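Local coordinates for protein D-alanine--D-alanine ligase (Acinetobacter baumannii ACICU, PDB 5D8D) that joins two D-alanine molecules into D-alanyl-D-alanine at the expense of ATP, supplying the dipeptide for peptidoglycan synthesis in the bacterial cell wall, at residues A[186-190]-A[191-195]. Sequence-based numbering, arbitrary orientation.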
ATOM      1  N   ILE A 186     -18.344 -11.859  -2.282  1.00 41.29           N
ATOM      2  CA  ILE A 186     -18.759 -11.313  -3.572  1.00 40.47           C
ATOM      3  C   ILE A 186     -17.517 -11.315  -4.425  1.00 36.39           C
ATOM      4  O   ILE A 186     -16.593 -10.607  -4.129  1.00 39.22           O
ATOM      5  CB  ILE A 186     -19.333  -9.915  -3.382  1.00 39.80           C
ATOM      6  CG1 ILE A 186     -20.577 -10.050  -2.516  1.00 43.11           C
ATOM      7  CG2 ILE A 186     -19.661  -9.285  -4.733  1.00 43.53           C
ATOM      8  CD1 ILE A 186     -20.332 -10.019  -1.028  1.00 44.86           C
ATOM      9  N   SER A 187     -17.508 -12.132  -5.457  1.00 39.93           N
ATOM     10  CA  SER A 187     -16.352 -12.299  -6.313  1.00 42.17           C
ATOM     11  C   SER A 187     -16.381 -11.277  -7.418  1.00 40.17           C
ATOM     12  O   SER A 187     -17.422 -10.748  -7.741  1.00 39.81           O
ATOM     13  CB  SER A 187     -16.343 -13.704  -6.919  1.00 43.80           C
ATOM     14  OG  SER A 187     -16.274 -14.698  -5.911  1.00 43.96           O
ATOM     15  N   PHE A 188     -15.231 -11.020  -8.026  1.00 41.11           N
ATOM     16  CA  PHE A 188     -15.165 -10.010  -9.074  1.00 40.87           C
ATOM     17  C   PHE A 188     -14.517 -10.583 -10.302  1.00 39.45           C
ATOM     18  O   PHE A 188     -13.602 -11.373 -10.198  1.00 39.05           O
ATOM     19  CB  PHE A 188     -14.440  -8.730  -8.571  1.00 43.50           C
ATOM     20  CG  PHE A 188     -15.321  -7.829  -7.748  1.00 40.42           C
ATOM     21  CD1 PHE A 188     -15.541  -8.099  -6.406  1.00 37.20           C
ATOM     22  CD2 PHE A 188     -15.981  -6.755  -8.333  1.00 45.67           C
ATOM     23  CE1 PHE A 188     -16.390  -7.326  -5.647  1.00 37.67           C
ATOM     24  CE2 PHE A 188     -16.833  -5.953  -7.572  1.00 45.14           C
ATOM     25  CZ  PHE A 188     -17.020  -6.238  -6.215  1.00 41.94           C
ATOM     26  N   LEU A 189     -15.042 -10.201 -11.447  1.00 39.26           N
ATOM     27  CA  LEU A 189     -14.464 -10.525 -12.721  1.00 45.96           C
ATOM     28  C   LEU A 189     -14.684  -9.381 -13.684  1.00 48.86           C
ATOM     29  O   LEU A 189     -15.732  -8.799 -13.717  1.00 43.98           O
ATOM     30  CB  LEU A 189     -15.049 -11.803 -13.277  1.00 20.00           C
ATOM     31  CG  LEU A 189     -14.463 -12.238 -14.603  1.00 20.00           C
ATOM     32  CD1 LEU A 189     -13.017 -12.589 -14.484  1.00 20.00           C
ATOM     33  CD2 LEU A 189     -15.217 -13.398 -15.174  1.00 20.00           C
ATOM     34  N   ASN A 190     -13.657  -9.080 -14.460  1.00 50.93           N
ATOM     35  CA  ASN A 190     -13.558  -7.864 -15.285  1.00 54.74           C
ATOM     36  C   ASN A 190     -14.087  -6.607 -14.581  1.00 54.24           C
ATOM     37  O   ASN A 190     -14.954  -5.876 -15.061  1.00 51.78           O
ATOM     38  CB  ASN A 190     -14.162  -8.128 -16.654  1.00 60.71           C
ATOM     39  CG  ASN A 190     -13.472  -9.301 -17.368  1.00 70.43           C
ATOM     40  OD1 ASN A 190     -12.292  -9.615 -17.108  1.00 73.15           O
ATOM     41  ND2 ASN A 190     -14.203  -9.960 -18.259  1.00 74.29           N
ATOM     42  N   GLY A 191     -13.556  -6.421 -13.383  1.00 51.17           N
ATOM     43  CA  GLY A 191     -13.930  -5.332 -12.512  1.00 51.73           C
ATOM     44  C   GLY A 191     -15.319  -5.354 -11.929  1.00 49.23           C
ATOM     45  O   GLY A 191     -15.617  -4.476 -11.143  1.00 56.24           O
ATOM     46  N   GLN A 192     -16.161  -6.338 -12.258  1.00 53.36           N
ATOM     47  CA  GLN A 192     -17.605  -6.319 -11.856  1.00 56.03           C
ATOM     48  C   GLN A 192     -18.016  -7.466 -10.931  1.00 52.43           C
ATOM     49  O   GLN A 192     -17.374  -8.507 -10.928  1.00 55.78           O
ATOM     50  CB  GLN A 192     -18.498  -6.334 -13.095  1.00 54.82           C
ATOM     51  CG  GLN A 192     -18.246  -5.152 -14.022  1.00 59.61           C
ATOM     52  CD  GLN A 192     -18.581  -3.791 -13.378  1.00 68.23           C
ATOM     53  OE1 GLN A 192     -17.733  -2.893 -13.354  1.00 74.80           O
ATOM     54  NE2 GLN A 192     -19.813  -3.635 -12.855  1.00 62.64           N
ATOM     55  N   PRO A 193     -19.102  -7.284 -10.161  1.00 55.13           N
ATOM     56  CA  PRO A 193     -19.532  -8.319  -9.187  1.00 51.70           C
ATOM     57  C   PRO A 193     -20.201  -9.530  -9.821  1.00 48.27           C
ATOM     58  O   PRO A 193     -20.982  -9.402 -10.753  1.00 50.12           O
ATOM     59  CB  PRO A 193     -20.559  -7.587  -8.313  1.00 55.24           C
ATOM     60  CG  PRO A 193     -20.556  -6.147  -8.780  1.00 53.80           C
ATOM     61  CD  PRO A 193     -20.033  -6.139 -10.169  1.00 51.69           C
ATOM     62  N   LEU A 194     -19.873 -10.697  -9.305  1.00 46.42           N
ATOM     63  CA  LEU A 194     -20.451 -11.941  -9.723  1.00 46.43           C
ATOM     64  C   LEU A 194     -21.470 -12.317  -8.624  1.00 49.03           C
ATOM     65  O   LEU A 194     -21.464 -11.721  -7.546  1.00 47.00           O
ATOM     66  CB  LEU A 194     -19.333 -13.008  -9.876  1.00 46.67           C
ATOM     67  CG  LEU A 194     -18.384 -12.832 -11.069  1.00 42.78           C
ATOM     68  CD1 LEU A 194     -17.174 -13.772 -10.968  1.00 42.01           C
ATOM     69  CD2 LEU A 194     -19.131 -13.051 -12.373  1.00 44.04           C
ATOM     70  N   PRO A 195     -22.346 -13.310  -8.888  1.00 49.47           N
ATOM     71  CA  PRO A 195     -23.358 -13.762  -7.912  1.00 50.44           C
ATOM     72  C   PRO A 195     -22.775 -14.013  -6.549  1.00 45.22           C
ATOM     73  O   PRO A 195     -21.666 -14.546  -6.455  1.00 47.65           O
ATOM     74  CB  PRO A 195     -23.835 -15.089  -8.504  1.00 50.37           C
ATOM     75  CG  PRO A 195     -23.666 -14.918  -9.957  1.00 51.93           C
ATOM     76  CD  PRO A 195     -22.411 -14.113 -10.122  1.00 52.29           C
TER
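Phe-188 and Pro-193 form the apolar centre of a beta hairpin with a two-residue loop at the border of the antiparallel sheet in the ATP-grasp domain. They are a non-hydrogen-bonded pair, and Pro-193 CA lies 4.2 Å from the Phe-188 ring centroid, 23° off the ring normal: a CH-pi contact over one face, offset toward the rim. A chi1 of -80°, with CG of Phe-188 anti to its carbonyl carbon, swings the ring across onto the partner strand, with CE2 3.9 Å from Pro-193 CG. Ile-186 CG2 extends this face against Pro-193 CB, and helix 229-245 packs on it, with Phe-243 stacking on Phe-188. On the other face, CD1 of Leu-194 fits 3.7 Å from Leu-189 CB and also reaches Ser-187 CB.

Leu-189 and Gln-192 form a hydrogen-bonded pair; farther from the turn, Leu-194 N donates to Ser-187 O. Leu-189 N donates to Gln-192 O nearly straight (165° at the hydrogen) and in the carbonyl plane, whereas the return bond from Gln-192 N meets Leu-189 O from above its carbonyl plane, closing a type I' turn. Asn-190 and Gly-191 supply the positive phi values of that turn. At its exposed edge, Gln-192 CG, beside its own backbone N, rests 3.5 Å from Asn-190 O.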